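Local atomic coordinates of uncharacterized conserved protein (Vibrio parahaemolyticus, PDB entry 3MUQ), a protein that is of unknown function but has the fold of a periplasmic binding protein and so may bind a small solute. Residues P156-A161 / T168-G173; I186-Q189 / K193-N196. All blocks are in the same frame, centred on the assembly; numbering follows the deposited sequence.

Interaction 1 of 2, residues P156-A161 / T168-G173; sequences PTLNMA and TMSDRG
Thr168 meets the helix through both branches of its side chain. Its CG2 sits in the cramped position between the backbone N and the carbonyl carbon (OG1 lies anti to N, chi1 -162°), and from there it lies 3.7 Å from Leu158 CD2 and 4.2 Å from Ala161 CB. The other branch, OG1, lies 3.5 Å from Thr157 CG2, which is contact with a methyl and not a bond; this hydroxyl is spent on the carbonyl of Ile119 in strand 118-120. Thr157 is turned the other way round: its methyl, anti to the backbone N, faces Thr168, and OG1 bonds back to Gly153 O one helical turn earlier.

Leu158 reaches further along the strand. Its side chain lies nearly perpendicular to that of Thr168, and the forked end rests against Ser170, with CD1 3.8 Å from OG and CD2 4.0 Å from CB. Ser170 OG donates a hydrogen bond to Asp171 O at 2.8 Å, tilted 28° from the carbonyl plane.

Residues 156-161 run roughly antiparallel to strand 168-171, their axes at 143° and 9.3 Å apart at closest approach. Methyl groups touch one another, the Ser170 methylene and hydroxyl oxygens; since the buried hydroxyls of Thr157, Thr168 and Ser170 each bond to a carbonyl elsewhere or in their own segment, shape complementarity rather than polar bonding fits helix to strand.

Interaction 2 of 2, residues I186-Q189 / K193-N196; sequences ILFQ and KLFN
Phe188 CG stands anti to the backbone N (chi1 178°) and the ring is turned to chi2 90°, which carries its CD2-CE2 side toward Leu194. Leu194 answers with CG anti to its own carbonyl carbon (chi1 -67°) and an extended second torsion, and this puts CD1 at the front. That one methyl does the touching: it lies 3.8 Å from Phe188 CE2 and 3.9 Å from Phe188 CD2, approaching the ring obliquely. The same CD1 is 3.9 Å from Gln189 CA, so it rests on the backbone just after Phe188 as well as on the ring.

Gln189 itself sends its side chain elsewhere, toward Arg172. Both segments pair with strand 78-90, an antiparallel partner for each: Ile88 is met by two residues, Leu187 and Phe188, where one would be regular, which makes a classic beta bulge, and Leu194 bonds through its backbone to Phe86. The nearest CA atoms, those of Gln189 and Leu194, are 7.0 Å apart, and the two segments meet through side chains and the Gln189 backbone as they follow one another along that long strand. Helix 104-113 closes over the pair, with Val104 touching both Phe188 and Leu194 and Val107 adding to the Phe188 side; Phe134 of helix 126-138 packs on Leu194. Beyond this apolar patch the chain turns into strand 195-203, where Asn196 ND2 makes a weak, bent bond of 3.0 Å back to Lys193 O.

In the fold
The two contacts follow one another along the chain: helix 172-178, which starts in interaction 1, is followed by strand 185-188, which enters interaction 2. Their centres are about 13 Å apart. Both are tied to strand 78-90: residues 168-172 bond to Val89, Val87 and Asp85, while the segments of interaction 2 bond to Ile88, Phe86 and Asn84. A direct link comes from Arg172, whose NH1 lies 2.7 Å from Gln189 OE1, a probable hydrogen bond, and 4.1 Å from Ile186 CD1. Arg172 also forms a salt bridge with Asp85, and the second subunit comes close here, with its Asn225 packing on Arg172. How these contacts relate to any solute site is not established.

Interaction 1 of 2, residues P156-A161 / T168-G173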
loop_
_atom_site.group_PDB
_atom_site.type_symbol
_atom_site.label_atom_id
_atom_site.label_comp_id
_atom_site.label_asym_id
_atom_site.label_seq_id
_atom_site.Cartn_x
_atom_site.Cartn_y
_atom_site.Cartn_z
ATOM N N PRO A 156 22.848 -1.145 5.148
ATOM C CA PRO A 156 24.192 -0.908 5.700
ATOM C C PRO A 156 24.152 -0.723 7.221
ATOM O O PRO A 156 25.066 -1.164 7.909
ATOM C CB PRO A 156 24.631 0.390 5.008
ATOM C CG PRO A 156 23.886 0.322 3.651
ATOM C CD PRO A 156 22.531 -0.234 4.030
ATOM N N THR A 157 23.108 -0.077 7.726
ATOM C CA THR A 157 22.901 0.053 9.169
ATOM C C THR A 157 22.791 -1.327 9.822
ATOM O O THR A 157 23.467 -1.593 10.808
ATOM C CB THR A 157 21.672 0.938 9.485
ATOM O OG1 THR A 157 21.933 2.261 9.011
ATOM C CG2 THR A 157 21.400 1.000 10.992
ATOM N N LEU A 158 21.972 -2.216 9.254
ATOM C CA LEU A 158 21.934 -3.605 9.736
ATOM C C LEU A 158 23.315 -4.298 9.697
ATOM O O LEU A 158 23.721 -4.953 10.670
ATOM C CB LEU A 158 20.888 -4.432 8.966
ATOM C CG LEU A 158 19.424 -4.085 9.303
ATOM C CD1 LEU A 158 18.449 -4.726 8.300
ATOM C CD2 LEU A 158 19.060 -4.470 10.741
ATOM N N ASN A 159 24.024 -4.174 8.570
ATOM C CA ASN A 159 25.353 -4.770 8.429
ATOM C C ASN A 159 26.276 -4.257 9.520
ATOM O O ASN A 159 27.061 -5.009 10.096
ATOM C CB ASN A 159 25.967 -4.467 7.045
ATOM C CG ASN A 159 25.193 -5.121 5.906
ATOM O OD1 ASN A 159 24.586 -6.175 6.086
ATOM N ND2 ASN A 159 25.215 -4.494 4.723
HETATM N N MSE A 160 26.167 -2.967 9.812
HETATM C CA MSE A 160 26.981 -2.373 10.866
HETATM C C MSE A 160 26.605 -2.962 12.232
HETATM O O MSE A 160 27.472 -3.315 13.029
HETATM C CB MSE A 160 26.838 -0.840 10.863
HETATM C CG MSE A 160 27.866 -0.118 11.735
HETATM SE SE MSE A 160 29.724 -0.421 11.113
HETATM C CE MSE A 160 29.467 0.203 9.316
ATOM N N ALA A 161 25.309 -3.076 12.500
ATOM C CA ALA A 161 24.859 -3.620 13.775
ATOM C C ALA A 161 25.345 -5.069 13.963
ATOM O O ALA A 161 25.696 -5.479 15.074
ATOM C CB ALA A 161 23.330 -3.518 13.901
ATOM N N THR A 168 19.702 -2.128 16.818
ATOM C CA THR A 168 19.166 -1.080 15.954
ATOM C C THR A 168 17.643 -1.254 15.806
ATOM O O THR A 168 17.084 -2.311 16.144
ATOM C CB THR A 168 19.869 -1.066 14.561
ATOM O OG1 THR A 168 19.633 0.189 13.911
ATOM C CG2 THR A 168 19.372 -2.195 13.666
HETATM N N MSE A 169 16.976 -0.206 15.334
HETATM C CA MSE A 169 15.571 -0.309 14.944
HETATM C C MSE A 169 15.457 -0.405 13.432
HETATM O O MSE A 169 15.974 0.451 12.707
HETATM C CB MSE A 169 14.785 0.911 15.418
HETATM C CG MSE A 169 13.290 0.798 15.144
HETATM SE SE MSE A 169 12.355 2.389 15.741
HETATM C CE MSE A 169 12.737 3.564 14.239
ATOM N N SER A 170 14.779 -1.437 12.952
ATOM C CA SER A 170 14.647 -1.654 11.511
ATOM C C SER A 170 13.200 -1.794 11.102
ATOM O O SER A 170 12.378 -2.252 11.895
ATOM C CB SER A 170 15.355 -2.947 11.128
ATOM O OG SER A 170 15.282 -3.180 9.734
ATOM N N ASP A 171 12.870 -1.434 9.862
ATOM C CA ASP A 171 11.570 -1.828 9.347
ATOM C C ASP A 171 11.651 -3.338 9.181
ATOM O O ASP A 171 12.724 -3.870 8.894
ATOM C CB ASP A 171 11.288 -1.178 8.003
ATOM C CG ASP A 171 12.239 -1.655 6.935
ATOM O OD1 ASP A 171 13.343 -1.070 6.811
ATOM O OD2 ASP A 171 11.885 -2.623 6.229
ATOM N N ARG A 172 10.540 -4.043 9.368
ATOM C CA ARG A 172 10.587 -5.500 9.261
ATOM C C ARG A 172 11.040 -5.997 7.879
ATOM O O ARG A 172 11.703 -7.030 7.761
ATOM C CB ARG A 172 9.236 -6.133 9.617
ATOM C CG ARG A 172 9.348 -7.650 9.899
ATOM C CD ARG A 172 7.987 -8.304 10.215
ATOM N NE ARG A 172 7.247 -7.590 11.256
ATOM C CZ ARG A 172 7.255 -7.936 12.541
ATOM N NH1 ARG A 172 7.964 -8.986 12.931
ATOM N NH2 ARG A 172 6.573 -7.225 13.434
ATOM N N GLY A 173 10.654 -5.281 6.832
ATOM C CA GLY A 173 11.026 -5.685 5.482
ATOM C C GLY A 173 12.528 -5.823 5.254
ATOM O O GLY A 173 13.006 -6.810 4.672
#

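Interaction 2 of 2, residues I186-Q189 / K193-N196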
loop_
_atom_site.group_PDB
_atom_site.type_symbol
_atom_site.label_atom_id
_atom_site.label_comp_id
_atom_site.label_asym_id
_atom_site.label_seq_id
_atom_site.Cartn_x
_atom_site.Cartn_y
_atom_site.Cartn_z
ATOM N N ILE A 186 15.512 -10.577 16.028
ATOM C CA ILE A 186 14.509 -9.662 16.553
ATOM C C ILE A 186 14.437 -9.866 18.064
ATOM O O ILE A 186 14.201 -10.980 18.540
ATOM C CB ILE A 186 13.130 -9.927 15.942
ATOM C CG1 ILE A 186 13.120 -9.575 14.450
ATOM C CG2 ILE A 186 12.045 -9.135 16.683
ATOM C CD1 ILE A 186 11.836 -9.984 13.762
ATOM N N LEU A 187 14.650 -8.803 18.830
ATOM C CA LEU A 187 14.676 -8.958 20.277
ATOM C C LEU A 187 13.474 -8.308 20.928
ATOM O O LEU A 187 13.123 -8.653 22.051
ATOM C CB LEU A 187 15.966 -8.394 20.885
ATOM C CG LEU A 187 17.275 -9.107 20.562
ATOM C CD1 LEU A 187 18.415 -8.366 21.206
ATOM C CD2 LEU A 187 17.234 -10.556 21.039
ATOM N N PHE A 188 12.853 -7.360 20.238
ATOM C CA PHE A 188 11.666 -6.719 20.789
ATOM C C PHE A 188 10.743 -6.194 19.699
ATOM O O PHE A 188 11.192 -5.546 18.750
ATOM C CB PHE A 188 12.062 -5.584 21.733
ATOM C CG PHE A 188 10.894 -4.846 22.312
ATOM C CD1 PHE A 188 10.328 -5.253 23.510
ATOM C CD2 PHE A 188 10.361 -3.753 21.659
ATOM C CE1 PHE A 188 9.251 -4.570 24.056
ATOM C CE2 PHE A 188 9.276 -3.064 22.193
ATOM C CZ PHE A 188 8.725 -3.475 23.399
ATOM N N GLN A 189 9.455 -6.483 19.830
ATOM C CA GLN A 189 8.472 -6.013 18.855
ATOM C C GLN A 189 7.079 -5.855 19.464
ATOM O O GLN A 189 6.109 -5.577 18.755
ATOM C CB GLN A 189 8.426 -6.926 17.613
ATOM C CG GLN A 189 8.083 -8.386 17.893
ATOM C CD GLN A 189 8.013 -9.218 16.626
ATOM O OE1 GLN A 189 7.465 -8.778 15.608
ATOM N NE2 GLN A 189 8.571 -10.429 16.678
ATOM N N LYS A 193 3.491 1.346 19.470
ATOM C CA LYS A 193 4.214 2.445 18.849
ATOM C C LYS A 193 5.014 1.975 17.630
ATOM O O LYS A 193 5.378 2.785 16.776
ATOM C CB LYS A 193 5.159 3.110 19.845
ATOM C CG LYS A 193 4.479 3.677 21.075
ATOM C CD LYS A 193 5.294 4.827 21.633
ATOM C CE LYS A 193 5.268 4.837 23.143
ATOM N NZ LYS A 193 3.889 4.732 23.677
ATOM N N LEU A 194 5.283 0.673 17.559
ATOM C CA LEU A 194 6.137 0.110 16.508
ATOM C C LEU A 194 5.349 -0.251 15.245
ATOM O O LEU A 194 5.929 -0.510 14.188
ATOM C CB LEU A 194 6.906 -1.113 17.034
ATOM C CG LEU A 194 7.965 -0.841 18.123
ATOM C CD1 LEU A 194 8.636 -2.139 18.590
ATOM C CD2 LEU A 194 9.023 0.137 17.645
ATOM N N PHE A 195 4.026 -0.264 15.362
ATOM C CA PHE A 195 3.174 -0.611 14.236
ATOM C C PHE A 195 2.119 0.468 13.983
ATOM O O PHE A 195 1.222 0.697 14.790
ATOM C CB PHE A 195 2.526 -1.984 14.453
ATOM C CG PHE A 195 1.860 -2.534 13.223
ATOM C CD1 PHE A 195 2.604 -3.184 12.249
ATOM C CD2 PHE A 195 0.493 -2.385 13.030
ATOM C CE1 PHE A 195 1.995 -3.690 11.097
ATOM C CE2 PHE A 195 -0.120 -2.898 11.884
ATOM C CZ PHE A 195 0.633 -3.547 10.922
ATOM N N ASN A 196 2.237 1.137 12.852
ATOM C CA ASN A 196 1.347 2.241 12.532
ATOM C C ASN A 196 0.758 2.151 11.138
ATOM O O ASN A 196 1.418 2.473 10.156
ATOM C CB ASN A 196 2.067 3.576 12.695
ATOM C CG ASN A 196 2.267 3.942 14.142
ATOM O OD1 ASN A 196 1.327 4.367 14.821
ATOM N ND2 ASN A 196 3.491 3.761 14.635
#